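Local atomic coordinates of prephenate dehydrogenase (Corynebacterium glutamicum ATCC 13032, PDB entry 3KTD), a protein that probably oxidises prephenate in the tyrosine-forming branch of aromatic amino acid synthesis, using NAD+ or NADP+ as hydride acceptor. Residues Q117-V121 with I167-V171; R9-G15 with D69-A75. One frame throughout, in Å; residues are numbered along the deposited sequence.

Contact 1: residues Q117-V121 with I167-V171; sequences QHRYV and IWKDV
V121 lies against I167, W168 and V171 on one flank of helix 162-177, a helix-on-sheet contact of the Rossmann-type nucleotide-binding domain: strand 120-125 belongs to the main sheet and the helix packs on one of its faces. No hydrogen bond crosses between the two segments; the contact is carried mainly by methyl and methylene groups, and V121 gives up more surface to it than any other residue. Its two methyls divide the work. CG1, anti to the backbone N (chi1 -177°), reaches the indole obliquely, with V121 CG1 3.8 Å from W168 CD1. The other methyl lies between I167 and W168, touching CG2 of the one and CA of the other: V121 CG2 is 3.6 Å from I167 CG2, and the same V121 CG2 is 3.7 Å from W168 CA, which brings the valine down onto the helix backbone itself. One turn further on, V171 CG2 touches the root of the valine, 4.0 Å from V121 CB.

I167 is in contact through both of its branches. While CG2 slides past V121, the longer branch extends (chi2 167°) to carry CD1 to the R119 carbonyl, where I167 CD1 is 3.7 Å from R119 O. The R119 side chain crosses that branch at about a right angle. A bend early in its chain sets CD against the isoleucine, and the guanidinium beyond it returns to the same turn; N94 takes a second bond, from NH2. W164, one turn earlier on the helix, binds Y120 O through its indole NH and meets the W168 ring. Within the turn, R119 NH1 donates to H118 O at 2.9 Å from above the carbonyl plane, 53° out of it.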
loop_
_atom_site.group_PDB
_atom_site.type_symbol
_atom_site.label_atom_id
_atom_site.label_comp_id
_atom_site.label_asym_id
_atom_site.label_seq_id
_atom_site.Cartn_x
_atom_site.Cartn_y
_atom_site.Cartn_z
ATOM N N GLN A 117 -27.744 -13.051 -22.864
ATOM C CA GLN A 117 -27.838 -13.354 -21.429
ATOM C C GLN A 117 -28.224 -14.800 -21.095
ATOM O O GLN A 117 -27.922 -15.278 -20.013
ATOM C CB GLN A 117 -28.733 -12.358 -20.675
ATOM C CG GLN A 117 -30.169 -12.248 -21.143
ATOM C CD GLN A 117 -30.347 -11.228 -22.239
ATOM O OE1 GLN A 117 -29.464 -11.048 -23.067
ATOM N NE2 GLN A 117 -31.490 -10.561 -22.255
ATOM N N HIS A 118 -28.863 -15.504 -22.016
ATOM C CA HIS A 118 -29.210 -16.905 -21.780
ATOM C C HIS A 118 -27.990 -17.839 -21.874
ATOM O O HIS A 118 -28.096 -19.008 -21.535
ATOM C CB HIS A 118 -30.344 -17.356 -22.723
ATOM C CG HIS A 118 -31.670 -16.716 -22.418
ATOM N ND1 HIS A 118 -32.128 -15.593 -23.076
ATOM C CD2 HIS A 118 -32.626 -17.030 -21.509
ATOM C CE1 HIS A 118 -33.309 -15.249 -22.594
ATOM N NE2 HIS A 118 -33.632 -16.103 -21.640
ATOM N N ARG A 119 -26.834 -17.329 -22.300
ATOM C CA ARG A 119 -25.614 -18.153 -22.420
ATOM C C ARG A 119 -24.386 -17.621 -21.655
ATOM O O ARG A 119 -23.297 -18.172 -21.778
ATOM C CB ARG A 119 -25.248 -18.284 -23.899
ATOM C CG ARG A 119 -26.259 -19.047 -24.730
ATOM C CD ARG A 119 -26.203 -20.535 -24.428
ATOM N NE ARG A 119 -27.284 -21.267 -25.091
ATOM C CZ ARG A 119 -28.452 -21.586 -24.531
ATOM N NH1 ARG A 119 -28.726 -21.275 -23.266
ATOM N NH2 ARG A 119 -29.354 -22.239 -25.244
ATOM N N TYR A 120 -24.576 -16.586 -20.839
ATOM C CA TYR A 120 -23.478 -15.869 -20.195
ATOM C C TYR A 120 -23.407 -16.045 -18.689
ATOM O O TYR A 120 -24.422 -15.997 -17.997
ATOM C CB TYR A 120 -23.629 -14.374 -20.489
ATOM C CG TYR A 120 -22.693 -13.451 -19.727
ATOM C CD1 TYR A 120 -21.315 -13.505 -19.916
ATOM C CD2 TYR A 120 -23.193 -12.491 -18.861
ATOM C CE1 TYR A 120 -20.464 -12.645 -19.239
ATOM C CE2 TYR A 120 -22.354 -11.624 -18.182
ATOM C CZ TYR A 120 -20.995 -11.707 -18.375
ATOM O OH TYR A 120 -20.172 -10.856 -17.691
ATOM N N VAL A 121 -22.197 -16.249 -18.186
ATOM C CA VAL A 121 -21.962 -16.202 -16.755
ATOM C C VAL A 121 -20.764 -15.298 -16.485
ATOM O O VAL A 121 -19.634 -15.618 -16.837
ATOM C CB VAL A 121 -21.733 -17.574 -16.154
ATOM C CG1 VAL A 121 -21.557 -17.434 -14.625
ATOM C CG2 VAL A 121 -22.905 -18.505 -16.513
ATOM N N ILE A 167 -24.272 -24.080 -17.575
ATOM C CA ILE A 167 -23.122 -23.233 -17.908
ATOM C C ILE A 167 -22.532 -22.658 -16.621
ATOM O O ILE A 167 -21.316 -22.664 -16.412
ATOM C CB ILE A 167 -23.513 -22.071 -18.829
ATOM C CG1 ILE A 167 -23.906 -22.590 -20.213
ATOM C CG2 ILE A 167 -22.357 -21.089 -18.971
ATOM C CD1 ILE A 167 -24.594 -21.544 -21.077
ATOM N N TRP A 168 -23.411 -22.181 -15.750
ATOM C CA TRP A 168 -22.990 -21.620 -14.475
ATOM C C TRP A 168 -22.160 -22.622 -13.679
ATOM O O TRP A 168 -21.112 -22.263 -13.144
ATOM C CB TRP A 168 -24.209 -21.184 -13.667
ATOM C CG TRP A 168 -23.873 -20.594 -12.356
ATOM C CD1 TRP A 168 -23.635 -19.285 -12.086
ATOM C CD2 TRP A 168 -23.761 -21.290 -11.116
ATOM N NE1 TRP A 168 -23.372 -19.121 -10.750
ATOM C CE2 TRP A 168 -23.443 -20.339 -10.132
ATOM C CE3 TRP A 168 -23.895 -22.633 -10.740
ATOM C CZ2 TRP A 168 -23.254 -20.679 -8.801
ATOM C CZ3 TRP A 168 -23.709 -22.974 -9.406
ATOM C CH2 TRP A 168 -23.392 -21.998 -8.455
ATOM N N LYS A 169 -22.622 -23.869 -13.613
ATOM C CA LYS A 169 -21.894 -24.915 -12.899
ATOM C C LYS A 169 -20.481 -25.087 -13.445
ATOM O O LYS A 169 -19.514 -24.999 -12.683
ATOM C CB LYS A 169 -22.655 -26.240 -12.922
ATOM C CG LYS A 169 -23.849 -26.239 -11.970
ATOM C CD LYS A 169 -24.501 -27.621 -11.770
ATOM C CE LYS A 169 -25.517 -27.984 -12.846
ATOM N NZ LYS A 169 -26.368 -29.099 -12.364
ATOM N N ASP A 170 -20.349 -25.292 -14.751
ATOM C CA ASP A 170 -19.021 -25.448 -15.351
ATOM C C ASP A 170 -18.071 -24.265 -15.036
ATOM O O ASP A 170 -16.886 -24.469 -14.803
ATOM C CB ASP A 170 -19.124 -25.668 -16.864
ATOM C CG ASP A 170 -19.510 -27.105 -17.239
ATOM O OD1 ASP A 170 -19.348 -28.043 -16.423
ATOM O OD2 ASP A 170 -19.962 -27.305 -18.380
ATOM N N VAL A 171 -18.590 -23.043 -15.005
ATOM C CA VAL A 171 -17.755 -21.886 -14.705
ATOM C C VAL A 171 -17.228 -21.984 -13.280
ATOM O O VAL A 171 -16.063 -21.687 -13.013
ATOM C CB VAL A 171 -18.524 -20.552 -14.886
ATOM C CG1 VAL A 171 -17.775 -19.399 -14.229
ATOM C CG2 VAL A 171 -18.771 -20.271 -16.367
#

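Contact 2: residues R9-G15 with D69-A75; sequences RPVCILG and DALIVLA
C12 and L14 on one strand bond alternately with L71, V73 and A75 on the other, joining strands 11-14 and 71-74 as parallel neighbours in the middle of a Rossmann-type sheet. The strand axes pass 4.6 Å apart at 22°. Five backbone hydrogen bonds run from P10 to A75; C12 N to L71 O, at 2.7 Å, and L14 N to V73 O are both nearly straight.

The tight part is buried on both faces. On the C12, L14, I72 and L74 face, L14 sends one methyl across to the neighbouring strand: L14 CD2 is 3.4 Å from I72 CG2 and also touches L74 CD2, the two leucines lying side by side. Helix 58-67 packs against C12 and L14. On the other face V11 CG1 meets V73 CG2 at 3.9 Å, beneath helices 18-29 and 162-177. The strand leads to G15, the first glycine of a GxGxxG pattern consistent with a dinucleotide-binding turn.

The N-terminal end is looser and hydrated. R9 runs extended from CG to NE across the D69 backbone and forms a salt bridge, but its hydrogen bond, R9 NE to D69 OD2 at 3.0 Å, is weak, bent to 127° with guanidinium and carboxylate planes 62° apart. D170 is the stronger partner of R9, taking NH1. Two waters lie by the skewed pair. One sits near R9 NE, D69 OD1 and A70 O; the other, at the guanidinium edge and in its plane, accepts from R9 NH2 at 2.9 Å and donates to D69 OD1 at 2.8 Å.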
loop_
_atom_site.group_PDB
_atom_site.type_symbol
_atom_site.label_atom_id
_atom_site.label_comp_id
_atom_site.label_asym_id
_atom_site.label_seq_id
_atom_site.Cartn_x
_atom_site.Cartn_y
_atom_site.Cartn_z
ATOM N N ARG A 9 -17.643 -29.608 -19.964
ATOM C CA ARG A 9 -17.319 -29.111 -21.300
ATOM C C ARG A 9 -15.830 -28.848 -21.418
ATOM O O ARG A 9 -15.179 -28.535 -20.422
ATOM C CB ARG A 9 -18.026 -27.786 -21.566
ATOM C CG ARG A 9 -19.527 -27.830 -21.607
ATOM C CD ARG A 9 -20.079 -26.412 -21.677
ATOM N NE ARG A 9 -21.506 -26.359 -21.998
ATOM C CZ ARG A 9 -22.497 -26.536 -21.124
ATOM N NH1 ARG A 9 -22.250 -26.794 -19.840
ATOM N NH2 ARG A 9 -23.755 -26.459 -21.542
ATOM N N PRO A 10 -15.281 -28.964 -22.640
ATOM C CA PRO A 10 -13.906 -28.504 -22.837
ATOM C C PRO A 10 -13.894 -26.970 -22.765
ATOM O O PRO A 10 -14.845 -26.336 -23.241
ATOM C CB PRO A 10 -13.569 -28.994 -24.246
ATOM C CG PRO A 10 -14.896 -29.094 -24.936
ATOM C CD PRO A 10 -15.867 -29.512 -23.878
ATOM N N VAL A 11 -12.865 -26.391 -22.143
ATOM C CA VAL A 11 -12.772 -24.931 -21.999
ATOM C C VAL A 11 -12.041 -24.334 -23.200
ATOM O O VAL A 11 -11.015 -24.860 -23.626
ATOM C CB VAL A 11 -12.052 -24.526 -20.690
ATOM C CG1 VAL A 11 -11.854 -23.027 -20.628
ATOM C CG2 VAL A 11 -12.836 -24.991 -19.482
ATOM N N CYS A 12 -12.580 -23.239 -23.735
ATOM C CA CYS A 12 -11.999 -22.534 -24.889
ATOM C C CYS A 12 -11.641 -21.077 -24.523
ATOM O O CYS A 12 -12.526 -20.217 -24.454
ATOM C CB CYS A 12 -12.983 -22.570 -26.059
ATOM S SG CYS A 12 -12.453 -21.706 -27.554
ATOM N N ILE A 13 -10.350 -20.804 -24.313
ATOM C CA ILE A 13 -9.895 -19.478 -23.841
ATOM C C ILE A 13 -9.536 -18.517 -24.984
ATOM O O ILE A 13 -8.631 -18.790 -25.776
ATOM C CB ILE A 13 -8.673 -19.599 -22.898
ATOM C CG1 ILE A 13 -8.970 -20.545 -21.736
ATOM C CG2 ILE A 13 -8.303 -18.235 -22.343
ATOM C CD1 ILE A 13 -7.767 -20.940 -20.937
ATOM N N LEU A 14 -10.244 -17.393 -25.056
ATOM C CA LEU A 14 -9.993 -16.386 -26.079
ATOM C C LEU A 14 -9.178 -15.257 -25.448
ATOM O O LEU A 14 -9.665 -14.509 -24.589
ATOM C CB LEU A 14 -11.308 -15.888 -26.674
ATOM C CG LEU A 14 -11.906 -16.696 -27.841
ATOM C CD1 LEU A 14 -11.559 -18.184 -27.811
ATOM C CD2 LEU A 14 -13.424 -16.491 -27.899
ATOM N N GLY A 15 -7.926 -15.147 -25.878
ATOM C CA GLY A 15 -6.977 -14.233 -25.264
ATOM C C GLY A 15 -6.139 -15.042 -24.293
ATOM O O GLY A 15 -6.683 -15.674 -23.376
ATOM N N ASP A 69 -19.308 -27.694 -28.129
ATOM C CA ASP A 69 -20.052 -27.012 -27.053
ATOM C C ASP A 69 -19.118 -26.568 -25.911
ATOM O O ASP A 69 -19.405 -26.797 -24.732
ATOM C CB ASP A 69 -21.193 -27.883 -26.503
ATOM C CG ASP A 69 -22.126 -27.105 -25.550
ATOM O OD1 ASP A 69 -22.511 -25.949 -25.871
ATOM O OD2 ASP A 69 -22.474 -27.651 -24.476
ATOM N N ALA A 70 -18.007 -25.932 -26.262
ATOM C CA ALA A 70 -17.022 -25.529 -25.265
ATOM C C ALA A 70 -17.489 -24.328 -24.475
ATOM O O ALA A 70 -18.229 -23.479 -24.984
ATOM C CB ALA A 70 -15.686 -25.205 -25.925
ATOM N N LEU A 71 -17.051 -24.262 -23.222
ATOM C CA LEU A 71 -17.264 -23.072 -22.418
ATOM C C LEU A 71 -16.217 -22.086 -22.909
ATOM O O LEU A 71 -15.035 -22.402 -22.901
ATOM C CB LEU A 71 -17.072 -23.380 -20.942
ATOM C CG LEU A 71 -17.123 -22.184 -19.994
ATOM C CD1 LEU A 71 -18.474 -21.512 -20.006
ATOM C CD2 LEU A 71 -16.753 -22.655 -18.591
ATOM N N ILE A 72 -16.651 -20.915 -23.369
ATOM C CA ILE A 72 -15.738 -19.920 -23.930
ATOM C C ILE A 72 -15.372 -18.865 -22.886
ATOM O O ILE A 72 -16.251 -18.202 -22.337
ATOM C CB ILE A 72 -16.362 -19.204 -25.143
ATOM C CG1 ILE A 72 -16.743 -20.210 -26.230
ATOM C CG2 ILE A 72 -15.404 -18.171 -25.707
ATOM C CD1 ILE A 72 -17.298 -19.570 -27.496
ATOM N N VAL A 73 -14.082 -18.702 -22.610
ATOM C CA VAL A 73 -13.636 -17.689 -21.660
ATOM C C VAL A 73 -13.109 -16.485 -22.431
ATOM O O VAL A 73 -12.144 -16.602 -23.188
ATOM C CB VAL A 73 -12.523 -18.226 -20.736
ATOM C CG1 VAL A 73 -11.989 -17.111 -19.848
ATOM C CG2 VAL A 73 -13.029 -19.385 -19.893
ATOM N N LEU A 74 -13.745 -15.331 -22.265
ATOM C CA LEU A 74 -13.256 -14.125 -22.919
ATOM C C LEU A 74 -12.253 -13.485 -21.968
ATOM O O LEU A 74 -12.621 -12.714 -21.085
ATOM C CB LEU A 74 -14.398 -13.171 -23.278
ATOM C CG LEU A 74 -15.580 -13.788 -24.037
ATOM C CD1 LEU A 74 -16.484 -12.681 -24.578
ATOM C CD2 LEU A 74 -15.124 -14.690 -25.162
ATOM N N ALA A 75 -10.984 -13.848 -22.161
ATOM C CA ALA A 75 -9.862 -13.397 -21.331
ATOM C C ALA A 75 -9.158 -12.215 -21.989
ATOM O O ALA A 75 -7.969 -12.272 -22.316
ATOM C CB ALA A 75 -8.883 -14.552 -21.112
HETATM O O HOH W 1 -24.626 -25.490 -24.128
HETATM O O HOH W 2 -21.156 -24.132 -24.382
#

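In the fold
Both contacts are largely buried and belong to the same sheet, but they join different kinds of element. Contact 2 pairs two neighbouring strands through main-chain hydrogen bonds; contact 1 lays a helix on a strand two places further across, chiefly through side-chain packing, with no hydrogen bond across. Helix 162-177 unites them: I167 and V171, which face V121 in contact 1, also pack on L71 of contact 2, with V171 CG2 3.8 Å from L71 CD2. Polar side chains gather at the margins, at the R119 turn in contact 1 and around R9 and D69 in contact 2. From contact 1, D170 OD2 reaches R9 NH1 at 2.8 Å, a salt bridge from the helix to the loop leading into strand 11-14.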